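P35 (Autographa californica nucleopolyhedrovirus, PDB 1P35) inhibits host caspases, blocking the apoptosis that infection sets off in insect cells, and suppresses the host antiviral RNA interference response. Local coordinates at residues T13-C18 and R25-I30; V179-E184 and V195-D200; M44-S49 and L166-N171; K69-F74 and Y278-N283. All blocks are in the same frame, centred on the assembly; numbering follows the deposited sequence.

Interaction 1: residues T13-C18 and R25-I30; sequences TIIRDC and RELVYI. With PO4 (phosphate ion), chain D; EDO (1,2-ethanediol), chain G.
R16 puts CG anti to its backbone N (chi1 -164°) and then bends at chi3 (66°), bringing its guanidinium to E26. R16 NH2 meets E26 OE1 at 2.8 Å in a salt bridge, bent to 130° at the hydrogen, with the oxygen in the guanidinium plane. A water accepts from R16 NE and lies 3.0 Å from E26 OE1. E26 OE2 forms a salt bridge with K58 and a hydrogen bond with T56. R25 grips D17 OD1 side-on through NE and NH2, the latter at 2.7 Å, and the two planes are nearly coplanar. D17 OD2 is bonded to Y170 OH. Farther along the hairpin, away from the salt bridges, I15 lies alongside Y29, CG1 to CD2 at 3.8 Å, and a water bridges T13 OG1 and Y29 OH. The segments are paired parts of the arms of a β-hairpin, strands 10-21 and 24-33, with I14-I30, R16-V28 and C18-E26 as hydrogen-bonded pairs. R16 also binds a phosphate ion, probably from the crystallisation liquor, as do K58 of the same chain and R79 of the second subunit. Each carboxylate therefore has an arginine and a further polar partner, which would tend to keep both ionised. R16 probably divides its charge between E26 and the phosphate.

Interaction 2: residues V179-E184 and V195-D200; sequences VPFAHE and VVAYVD
The side chains of F181 and V195 cross at about a right angle, with V195 CG2 in the ring plane at the edge. V195 CG1 comes closer, 3.8 Å from F181 CD1, in an oblique approach. V195 holds this methyl between its backbone N and carbonyl carbon (chi1 59°), so both of its branches reach the ring. Farther along the ring, F181 CZ lies 3.9 Å from A197 CB. V179, two residues before F181, puts CG1 over one face of the same ring, near its rim. Its other branch meets V199 tip to tip, CG2 to CG2 at 3.8 Å. A tight turn brings V179 and F181 to the same side. P180 is the centre of an inverse gamma turn, and F181 N bonds to V179 O at 2.9 Å. The bend carries the chain from strand 176-179 into a loop lying over strand 191-199. V195, A197 and V199 alternate along that strand and point to the loop; the strand itself pairs with 10-21 and 276-282. F181 also touches V279 on the adjoining strand. No hydrogen bond crosses between the two segments. The contact is wholly apolar and buried, and it depends on shape and on exclusion of water.

Interaction 3: residues M44-S49 and L166-N171; sequences MMFNIS and LSFEYN
I48 and F168 meet from opposite directions inside a curled β-structure. Strands 42-48 and 164-170 face each other there, with strands 148-154 and 98-106 linking them round the wall. Their short axes pass 11.0 Å apart at 33°, so the contact is made by side chains and no hydrogen bond crosses it. One contact is purely aliphatic. M44 is bent at its last torsion (chi3 67°), and its CE reaches L166 CD2 at 3.9 Å. Next comes an aliphatic side chain at a ring edge. I48 CG2 comes in the plane of the F168 ring and touches CZ at 4.0 Å, while I48 CD1 lies against the same end of the ring. The aromatic contact is looser. F46 CZ is 4.2 Å from F168 CE2, near the plane of F168 but oblique to the F46 ring. F46 also stacks on Y29 of strand 24-33, which continues the core toward the N-terminal hairpin. V102 of strand 98-106 touches F168 as well. S49 and Y170, toward the C-terminal end of both segments, have their polar partners outside them. Y170 OH bonds to D17 OD2, and S49 OG bonds to K176 O. S49 and Y170 still touch: S49 OG sits at the ring edge, in the ring plane, 3.4 Å from Y170 CE2.

Interaction 4: residues K69-F74 and Y278-N283; sequences KVDEQF and YVKLHN. With EDO (1,2-ethanediol), chain G.
K280 reaches D71 with an extended side chain. K280 NZ bonds to D71 OD1 at 3.3 Å in a long salt bridge, approaching from above the carboxylate plane, 47° out of it. A water accepts from K280 NZ at 2.9 Å and lies at a long 3.5 Å from D71 O, at best a weak bond. The other carboxylate oxygen, D71 OD2, forms a salt bridge with K67 on the same helix, so this charge lies between two lysines. At the outer edge, K69 NZ makes a weak bond to O1 of an ethanediol, and R16 NH1 binds the same molecule.

Beneath these polar groups the side chains pack closely. Q73 CG lies over the centre of the Y278 ring, 3.4 Å from its centroid and only 4° off the normal, a CH-pi contact. A bend at chi2 of Q73 then stacks its amide over the same ring, the planes somewhat tilted. The roles reverse at F74: K280 CB sits over its ring, 3.9 Å from the centroid. The edge of F74 faces the backbone, with CZ 3.8 Å from Y278 O. Beside them, V70 CG1 lies 3.3 Å from V279 O.

Helix 62-74 thus lies across strand 276-282, their short axes crossing at 85° and 8.1 Å apart. The helix packs on the face of the sheet, nearly perpendicular to the strand. In P35 this helix leads into the reactive-site loop that caspases attack, and here it is held on the β-core.

From the N terminus, interaction 1 comes first and closes the short hairpin turn between strands 10-21 and 24-33. Segment 44-49 then opens interaction 3, and segment 69-74 opens interaction 4 before 166-171 returns to close interaction 3. Interactions 3 and 4 therefore cross, and they lie on opposite sides of the chain's centre. Interaction 2 falls wholly within the long span of interaction 4, which ends at 278-283. In space the order is 3, 1, 2, 4. Strand 164-170 pairs with 24-33, strand 10-21 with 191-199, and 191-199 with 276-282. Interactions 1 to 3 hold together strands and a loop of the curled β-core, and interaction 4 joins helix 62-74 to it.

Interaction 1: residues T13-C18 and R25-I30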
# COMPACT_ATOMS: atom_id res chain seq x y z
N THR A 13 -9.95 10.40 -9.62
CA THR A 13 -9.15 10.39 -10.82
C THR A 13 -7.71 10.77 -10.42
O THR A 13 -7.47 11.74 -9.70
CB THR A 13 -9.74 11.38 -11.88
OG1 THR A 13 -11.07 10.94 -12.23
CG2 THR A 13 -8.92 11.39 -13.15
N ILE A 14 -6.76 9.97 -10.90
CA ILE A 14 -5.34 10.17 -10.64
C ILE A 14 -4.62 10.24 -11.98
O ILE A 14 -4.79 9.36 -12.82
CB ILE A 14 -4.80 9.01 -9.80
CG1 ILE A 14 -5.67 8.87 -8.54
CG2 ILE A 14 -3.38 9.28 -9.37
CD1 ILE A 14 -5.24 7.75 -7.61
N ILE A 15 -3.77 11.25 -12.15
CA ILE A 15 -3.11 11.51 -13.39
C ILE A 15 -1.65 11.79 -13.20
O ILE A 15 -1.27 12.42 -12.22
CB ILE A 15 -3.69 12.78 -14.04
CG1 ILE A 15 -5.17 12.57 -14.37
CG2 ILE A 15 -2.83 13.23 -15.24
CD1 ILE A 15 -5.86 13.91 -14.81
N ARG A 16 -0.85 11.31 -14.15
CA ARG A 16 0.58 11.59 -14.14
C ARG A 16 0.96 11.75 -15.61
O ARG A 16 0.51 10.97 -16.47
CB ARG A 16 1.41 10.46 -13.53
CG ARG A 16 2.80 10.94 -13.19
CD ARG A 16 3.80 9.81 -12.79
NE ARG A 16 4.04 8.95 -13.94
CZ ARG A 16 4.80 7.86 -13.94
NH1 ARG A 16 5.41 7.46 -12.83
NH2 ARG A 16 4.95 7.18 -15.08
N ASP A 17 1.76 12.77 -15.90
CA ASP A 17 2.19 13.01 -17.26
C ASP A 17 3.64 13.49 -17.13
O ASP A 17 3.89 14.51 -16.52
CB ASP A 17 1.30 14.05 -17.92
CG ASP A 17 1.64 14.28 -19.38
OD1 ASP A 17 2.77 14.75 -19.64
OD2 ASP A 17 0.79 14.02 -20.26
N CYS A 18 4.56 12.72 -17.71
CA CYS A 18 5.99 13.00 -17.61
C CYS A 18 6.69 13.00 -18.98
O CYS A 18 6.23 12.34 -19.92
CB CYS A 18 6.65 11.94 -16.69
SG CYS A 18 6.00 11.74 -14.98
N ARG A 25 6.25 11.97 -24.30
CA ARG A 25 5.80 12.15 -22.92
C ARG A 25 4.83 11.01 -22.64
O ARG A 25 4.34 10.37 -23.59
CB ARG A 25 5.11 13.53 -22.68
CG ARG A 25 6.02 14.75 -22.81
CD ARG A 25 5.26 16.05 -22.51
NE ARG A 25 4.68 16.05 -21.16
CZ ARG A 25 5.26 16.61 -20.10
NH1 ARG A 25 6.43 17.23 -20.21
NH2 ARG A 25 4.69 16.55 -18.91
N GLU A 26 4.60 10.70 -21.36
CA GLU A 26 3.68 9.63 -21.01
C GLU A 26 2.54 10.11 -20.10
O GLU A 26 2.75 10.91 -19.17
CB GLU A 26 4.43 8.47 -20.33
CG GLU A 26 3.52 7.33 -19.88
CD GLU A 26 4.23 6.37 -18.91
OE1 GLU A 26 4.66 6.83 -17.85
OE2 GLU A 26 4.35 5.16 -19.21
N LEU A 27 1.34 9.67 -20.42
CA LEU A 27 0.17 9.99 -19.67
C LEU A 27 -0.33 8.72 -19.00
O LEU A 27 -0.55 7.72 -19.68
CB LEU A 27 -0.94 10.55 -20.57
CG LEU A 27 -2.23 10.72 -19.75
CD1 LEU A 27 -2.01 11.87 -18.75
CD2 LEU A 27 -3.43 11.07 -20.64
N VAL A 28 -0.51 8.78 -17.68
CA VAL A 28 -1.04 7.72 -16.86
C VAL A 28 -2.33 8.36 -16.36
O VAL A 28 -2.36 9.53 -15.87
CB VAL A 28 -0.10 7.31 -15.70
CG1 VAL A 28 -0.85 6.37 -14.75
CG2 VAL A 28 1.07 6.51 -16.23
N TYR A 29 -3.42 7.63 -16.53
CA TYR A 29 -4.71 8.19 -16.22
C TYR A 29 -5.46 7.03 -15.58
O TYR A 29 -5.62 5.97 -16.20
CB TYR A 29 -5.40 8.68 -17.53
CG TYR A 29 -6.68 9.50 -17.29
CD1 TYR A 29 -7.83 8.86 -16.89
CD2 TYR A 29 -6.70 10.91 -17.40
CE1 TYR A 29 -8.98 9.55 -16.58
CE2 TYR A 29 -7.89 11.65 -17.09
CZ TYR A 29 -9.04 10.92 -16.67
OH TYR A 29 -10.26 11.50 -16.34
N ILE A 30 -5.92 7.26 -14.34
CA ILE A 30 -6.61 6.27 -13.52
C ILE A 30 -7.87 6.90 -12.91
O ILE A 30 -7.85 8.08 -12.42
CB ILE A 30 -5.72 5.84 -12.29
CG1 ILE A 30 -4.48 5.11 -12.73
CG2 ILE A 30 -6.48 4.93 -11.33
CD1 ILE A 30 -3.22 5.73 -12.02
P PO4 D . 8.01 4.70 -13.93
O1 PO4 D . 7.54 5.21 -15.29
O2 PO4 D . 8.67 3.35 -14.14
O3 PO4 D . 9.01 5.66 -13.31
O4 PO4 D . 6.81 4.60 -13.03
C1 EDO G . 4.94 8.98 -8.59
O1 EDO G . 6.02 8.50 -7.75
C2 EDO G . 5.42 9.97 -9.61
O2 EDO G . 6.24 9.29 -10.53
O HOH W 1 -12.11 10.52 -14.61
O HOH W 2 3.64 9.48 -16.78

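Interaction 2: residues V179-E184 and V195-D200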
# COMPACT_ATOMS: atom_id res chain seq x y z
N VAL A 179 -3.31 18.75 -19.41
CA VAL A 179 -3.67 17.90 -18.29
C VAL A 179 -5.18 17.87 -18.44
O VAL A 179 -5.85 18.88 -18.30
CB VAL A 179 -3.28 18.50 -16.97
CG1 VAL A 179 -3.40 17.44 -15.92
CG2 VAL A 179 -1.80 19.05 -17.03
N PRO A 180 -5.73 16.71 -18.73
CA PRO A 180 -7.19 16.57 -18.94
C PRO A 180 -8.13 16.65 -17.76
O PRO A 180 -8.69 15.63 -17.33
CB PRO A 180 -7.27 15.24 -19.70
CG PRO A 180 -6.20 14.42 -19.03
CD PRO A 180 -5.02 15.43 -18.98
N PHE A 181 -8.32 17.85 -17.22
CA PHE A 181 -9.24 18.01 -16.09
C PHE A 181 -10.68 18.19 -16.52
O PHE A 181 -11.59 17.90 -15.75
CB PHE A 181 -8.84 19.22 -15.22
CG PHE A 181 -7.55 19.04 -14.48
CD1 PHE A 181 -7.31 17.90 -13.75
CD2 PHE A 181 -6.59 20.06 -14.49
CE1 PHE A 181 -6.13 17.76 -13.01
CE2 PHE A 181 -5.40 19.92 -13.76
CZ PHE A 181 -5.18 18.75 -13.01
N ALA A 182 -10.91 18.67 -17.74
CA ALA A 182 -12.31 18.92 -18.15
C ALA A 182 -13.24 17.70 -18.21
O ALA A 182 -12.82 16.55 -18.49
CB ALA A 182 -12.34 19.68 -19.53
N HIS A 183 -14.52 17.98 -17.96
CA HIS A 183 -15.56 16.95 -17.94
C HIS A 183 -16.48 17.20 -19.13
O HIS A 183 -16.39 18.27 -19.80
CB HIS A 183 -16.42 17.06 -16.68
CG HIS A 183 -15.64 17.20 -15.40
ND1 HIS A 183 -15.28 16.12 -14.62
CD2 HIS A 183 -15.15 18.29 -14.77
CE1 HIS A 183 -14.61 16.54 -13.57
NE2 HIS A 183 -14.51 17.85 -13.63
N GLU A 184 -17.35 16.22 -19.41
CA GLU A 184 -18.33 16.44 -20.44
C GLU A 184 -19.25 17.56 -19.84
O GLU A 184 -19.39 17.70 -18.62
CB GLU A 184 -19.16 15.20 -20.65
CG GLU A 184 -19.93 14.79 -19.44
CD GLU A 184 -19.12 13.95 -18.46
OE1 GLU A 184 -17.88 13.98 -18.47
OE2 GLU A 184 -19.75 13.27 -17.64
N VAL A 195 -9.70 14.92 -8.25
CA VAL A 195 -8.56 14.48 -9.03
C VAL A 195 -7.26 15.07 -8.46
O VAL A 195 -7.27 16.14 -7.82
CB VAL A 195 -8.79 14.98 -10.52
CG1 VAL A 195 -8.93 16.60 -10.55
CG2 VAL A 195 -7.70 14.53 -11.42
N VAL A 196 -6.17 14.32 -8.62
CA VAL A 196 -4.82 14.73 -8.23
C VAL A 196 -4.01 14.45 -9.51
O VAL A 196 -4.36 13.55 -10.29
CB VAL A 196 -4.22 13.93 -7.01
CG1 VAL A 196 -5.04 14.19 -5.74
CG2 VAL A 196 -4.24 12.45 -7.26
N ALA A 197 -2.98 15.27 -9.74
CA ALA A 197 -2.11 15.15 -10.87
C ALA A 197 -0.66 15.53 -10.51
O ALA A 197 -0.39 16.40 -9.64
CB ALA A 197 -2.59 16.00 -12.03
N TYR A 198 0.25 14.84 -11.17
CA TYR A 198 1.67 15.03 -11.03
C TYR A 198 2.13 15.25 -12.49
O TYR A 198 1.88 14.38 -13.33
CB TYR A 198 2.31 13.74 -10.41
CG TYR A 198 3.82 13.78 -10.33
CD1 TYR A 198 4.59 13.65 -11.49
CD2 TYR A 198 4.48 13.96 -9.10
CE1 TYR A 198 5.98 13.68 -11.45
CE2 TYR A 198 5.88 14.00 -9.02
CZ TYR A 198 6.63 13.85 -10.21
OH TYR A 198 8.01 13.76 -10.17
N VAL A 199 2.77 16.39 -12.81
CA VAL A 199 3.20 16.67 -14.21
C VAL A 199 4.58 17.30 -14.15
O VAL A 199 4.75 18.31 -13.48
CB VAL A 199 2.28 17.68 -14.94
CG1 VAL A 199 2.67 17.74 -16.42
CG2 VAL A 199 0.78 17.29 -14.80
N ASP A 200 5.58 16.70 -14.82
CA ASP A 200 6.94 17.22 -14.76
C ASP A 200 7.38 17.87 -16.06
O ASP A 200 6.67 17.82 -17.04
CB ASP A 200 7.95 16.15 -14.33
CG ASP A 200 8.21 15.04 -15.38
OD1 ASP A 200 8.13 15.29 -16.59
OD2 ASP A 200 8.56 13.91 -14.96

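Interaction 3: residues M44-S49 and L166-N171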
# COMPACT_ATOMS: atom_id res chain seq x y z
N MET A 44 -14.52 7.23 -22.77
CA MET A 44 -13.96 8.39 -22.12
C MET A 44 -12.99 9.04 -23.11
O MET A 44 -12.14 8.37 -23.67
CB MET A 44 -13.22 8.00 -20.85
CG MET A 44 -12.46 9.18 -20.22
SD MET A 44 -11.73 8.91 -18.58
CE MET A 44 -10.43 7.68 -18.89
N MET A 45 -13.12 10.33 -23.35
CA MET A 45 -12.23 10.95 -24.31
C MET A 45 -11.65 12.20 -23.78
O MET A 45 -12.25 12.83 -22.92
CB MET A 45 -12.99 11.25 -25.59
CG MET A 45 -13.85 10.07 -26.11
SD MET A 45 -14.21 10.39 -27.83
CE MET A 45 -15.72 9.34 -28.03
N PHE A 46 -10.48 12.58 -24.26
CA PHE A 46 -9.94 13.83 -23.75
C PHE A 46 -8.80 14.28 -24.63
O PHE A 46 -8.18 13.49 -25.38
CB PHE A 46 -9.53 13.66 -22.26
CG PHE A 46 -8.49 12.55 -22.01
CD1 PHE A 46 -7.13 12.76 -22.29
CD2 PHE A 46 -8.89 11.30 -21.48
CE1 PHE A 46 -6.17 11.77 -22.03
CE2 PHE A 46 -7.93 10.29 -21.22
CZ PHE A 46 -6.56 10.53 -21.50
N ASN A 47 -8.53 15.56 -24.53
CA ASN A 47 -7.47 16.16 -25.32
C ASN A 47 -6.07 15.87 -24.80
O ASN A 47 -5.85 15.73 -23.58
CB ASN A 47 -7.69 17.69 -25.37
CG ASN A 47 -8.86 18.09 -26.25
OD1 ASN A 47 -9.63 19.01 -25.92
ND2 ASN A 47 -8.98 17.44 -27.40
N ILE A 48 -5.14 15.73 -25.75
CA ILE A 48 -3.72 15.55 -25.46
C ILE A 48 -2.98 16.43 -26.49
O ILE A 48 -3.55 16.79 -27.52
CB ILE A 48 -3.27 14.04 -25.50
CG1 ILE A 48 -3.65 13.39 -26.83
CG2 ILE A 48 -3.87 13.27 -24.29
CD1 ILE A 48 -3.23 11.93 -26.91
N SER A 49 -1.74 16.81 -26.22
CA SER A 49 -1.02 17.71 -27.13
C SER A 49 -0.36 17.04 -28.37
O SER A 49 0.24 17.72 -29.19
CB SER A 49 0.03 18.48 -26.34
OG SER A 49 0.95 17.58 -25.73
N LEU A 166 -5.14 3.31 -17.52
CA LEU A 166 -4.61 3.39 -18.88
C LEU A 166 -3.35 4.19 -18.79
O LEU A 166 -3.16 4.95 -17.85
CB LEU A 166 -5.56 4.08 -19.85
CG LEU A 166 -5.83 5.59 -19.69
CD1 LEU A 166 -4.86 6.40 -20.51
CD2 LEU A 166 -7.22 5.94 -20.19
N SER A 167 -2.46 3.97 -19.75
CA SER A 167 -1.22 4.72 -19.85
C SER A 167 -0.70 4.58 -21.27
O SER A 167 -0.87 3.55 -21.90
CB SER A 167 -0.19 4.23 -18.82
OG SER A 167 -0.01 2.82 -18.87
N PHE A 168 -0.06 5.62 -21.79
CA PHE A 168 0.43 5.55 -23.13
C PHE A 168 1.46 6.67 -23.35
O PHE A 168 1.51 7.63 -22.56
CB PHE A 168 -0.77 5.65 -24.12
CG PHE A 168 -1.54 6.99 -24.03
CD1 PHE A 168 -0.93 8.19 -24.39
CD2 PHE A 168 -2.83 7.03 -23.51
CE1 PHE A 168 -1.59 9.43 -24.21
CE2 PHE A 168 -3.51 8.24 -23.33
CZ PHE A 168 -2.88 9.45 -23.68
N GLU A 169 2.31 6.50 -24.35
CA GLU A 169 3.27 7.54 -24.70
C GLU A 169 2.76 8.28 -25.92
O GLU A 169 2.13 7.70 -26.80
CB GLU A 169 4.65 6.97 -25.02
CG GLU A 169 5.46 6.66 -23.79
CD GLU A 169 6.69 5.86 -24.11
OE1 GLU A 169 7.37 6.21 -25.08
OE2 GLU A 169 7.01 4.91 -23.37
N TYR A 170 3.02 9.57 -25.96
CA TYR A 170 2.61 10.35 -27.11
C TYR A 170 3.73 11.35 -27.46
O TYR A 170 4.70 11.55 -26.67
CB TYR A 170 1.28 11.06 -26.84
CG TYR A 170 1.32 12.04 -25.68
CD1 TYR A 170 1.48 11.61 -24.37
CD2 TYR A 170 1.18 13.42 -25.90
CE1 TYR A 170 1.51 12.54 -23.30
CE2 TYR A 170 1.21 14.34 -24.84
CZ TYR A 170 1.38 13.91 -23.57
OH TYR A 170 1.62 14.84 -22.59
N ASN A 171 3.60 11.95 -28.64
CA ASN A 171 4.56 12.93 -29.17
C ASN A 171 3.90 14.32 -29.21
O ASN A 171 3.23 14.67 -30.16
CB ASN A 171 4.97 12.46 -30.55
CG ASN A 171 5.66 11.14 -30.48
OD1 ASN A 171 5.20 10.14 -31.05
ND2 ASN A 171 6.77 11.10 -29.73

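Interaction 4: residues K69-F74 and Y278-N283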
# COMPACT_ATOMS: atom_id res chain seq x y z
N LYS A 69 2.41 11.15 -3.48
CA LYS A 69 3.33 12.23 -3.72
C LYS A 69 2.63 13.59 -3.74
O LYS A 69 3.21 14.59 -3.29
CB LYS A 69 4.11 12.03 -5.02
CG LYS A 69 5.21 10.98 -4.89
CD LYS A 69 6.19 11.10 -6.04
CE LYS A 69 7.39 10.19 -5.82
NZ LYS A 69 8.20 10.04 -7.08
N VAL A 70 1.42 13.61 -4.29
CA VAL A 70 0.64 14.83 -4.39
C VAL A 70 0.23 15.22 -3.00
O VAL A 70 0.51 16.35 -2.58
CB VAL A 70 -0.58 14.67 -5.36
CG1 VAL A 70 -1.46 15.96 -5.34
CG2 VAL A 70 -0.01 14.47 -6.80
N ASP A 71 -0.38 14.28 -2.27
CA ASP A 71 -0.79 14.49 -0.88
C ASP A 71 0.36 14.96 0.03
O ASP A 71 0.12 15.74 0.94
CB ASP A 71 -1.39 13.22 -0.23
CG ASP A 71 -2.75 12.86 -0.80
OD1 ASP A 71 -3.40 13.76 -1.37
OD2 ASP A 71 -3.20 11.70 -0.64
N GLU A 72 1.59 14.55 -0.21
CA GLU A 72 2.61 15.03 0.74
C GLU A 72 3.07 16.47 0.44
O GLU A 72 3.81 17.07 1.21
CB GLU A 72 3.83 14.09 0.77
CG GLU A 72 4.75 14.24 -0.42
CD GLU A 72 6.00 13.37 -0.32
OE1 GLU A 72 5.89 12.12 -0.23
OE2 GLU A 72 7.11 13.94 -0.32
N GLN A 73 2.67 17.01 -0.71
CA GLN A 73 3.04 18.39 -0.97
C GLN A 73 1.97 19.29 -0.32
O GLN A 73 2.29 20.36 0.20
CB GLN A 73 3.11 18.69 -2.45
CG GLN A 73 4.26 18.05 -3.19
CD GLN A 73 5.62 18.49 -2.65
OE1 GLN A 73 5.88 19.70 -2.44
NE2 GLN A 73 6.50 17.52 -2.45
N PHE A 74 0.72 18.82 -0.32
CA PHE A 74 -0.37 19.59 0.25
C PHE A 74 -0.49 19.48 1.76
O PHE A 74 -0.99 20.41 2.43
CB PHE A 74 -1.71 19.23 -0.45
CG PHE A 74 -1.81 19.77 -1.86
CD1 PHE A 74 -1.18 19.12 -2.93
CD2 PHE A 74 -2.40 21.04 -2.09
CE1 PHE A 74 -1.10 19.73 -4.21
CE2 PHE A 74 -2.34 21.66 -3.33
CZ PHE A 74 -1.68 21.01 -4.42
N TYR A 278 2.23 19.86 -8.93
CA TYR A 278 1.35 18.96 -8.20
C TYR A 278 -0.00 19.63 -8.17
O TYR A 278 -0.11 20.85 -7.91
CB TYR A 278 1.82 18.76 -6.77
CG TYR A 278 3.24 18.27 -6.63
CD1 TYR A 278 4.30 19.17 -6.69
CD2 TYR A 278 3.53 16.89 -6.48
CE1 TYR A 278 5.62 18.73 -6.60
CE2 TYR A 278 4.86 16.42 -6.39
CZ TYR A 278 5.88 17.35 -6.45
OH TYR A 278 7.16 16.89 -6.36
N VAL A 279 -1.05 18.85 -8.46
CA VAL A 279 -2.36 19.43 -8.46
C VAL A 279 -3.31 18.57 -7.63
O VAL A 279 -3.27 17.33 -7.72
CB VAL A 279 -2.95 19.53 -9.86
CG1 VAL A 279 -4.25 20.31 -9.83
CG2 VAL A 279 -1.97 20.17 -10.82
N LYS A 280 -4.15 19.22 -6.82
CA LYS A 280 -5.15 18.50 -6.07
C LYS A 280 -6.48 19.28 -6.06
O LYS A 280 -6.53 20.37 -5.52
CB LYS A 280 -4.71 18.30 -4.62
CG LYS A 280 -5.80 17.64 -3.78
CD LYS A 280 -5.34 17.54 -2.29
CE LYS A 280 -6.11 16.45 -1.54
NZ LYS A 280 -5.46 16.05 -0.26
N LEU A 281 -7.52 18.69 -6.64
CA LEU A 281 -8.83 19.26 -6.74
C LEU A 281 -9.76 18.16 -6.19
O LEU A 281 -10.54 17.53 -6.92
CB LEU A 281 -9.14 19.56 -8.21
CG LEU A 281 -8.19 20.57 -8.89
CD1 LEU A 281 -8.46 20.50 -10.40
CD2 LEU A 281 -8.41 22.02 -8.32
N HIS A 282 -9.69 17.99 -4.87
CA HIS A 282 -10.42 16.94 -4.17
C HIS A 282 -11.73 17.32 -3.58
O HIS A 282 -11.77 17.99 -2.56
CB HIS A 282 -9.52 16.36 -3.08
CG HIS A 282 -10.19 15.33 -2.21
ND1 HIS A 282 -10.79 14.20 -2.73
CD2 HIS A 282 -10.24 15.20 -0.86
CE1 HIS A 282 -11.18 13.42 -1.74
NE2 HIS A 282 -10.86 14.00 -0.59
N ASN A 283 -12.80 16.83 -4.22
CA ASN A 283 -14.13 17.16 -3.76
C ASN A 283 -14.44 18.67 -3.80
O ASN A 283 -15.08 19.22 -2.90
CB ASN A 283 -14.35 16.60 -2.36
CG ASN A 283 -14.60 15.07 -2.33
OD1 ASN A 283 -14.63 14.45 -1.25
ND2 ASN A 283 -14.80 14.47 -3.50
C1 EDO G . 4.94 8.98 -8.59
O1 EDO G . 6.02 8.50 -7.75
C2 EDO G . 5.42 9.97 -9.61
O2 EDO G . 6.24 9.29 -10.53
O HOH W 3 -3.20 16.69 1.40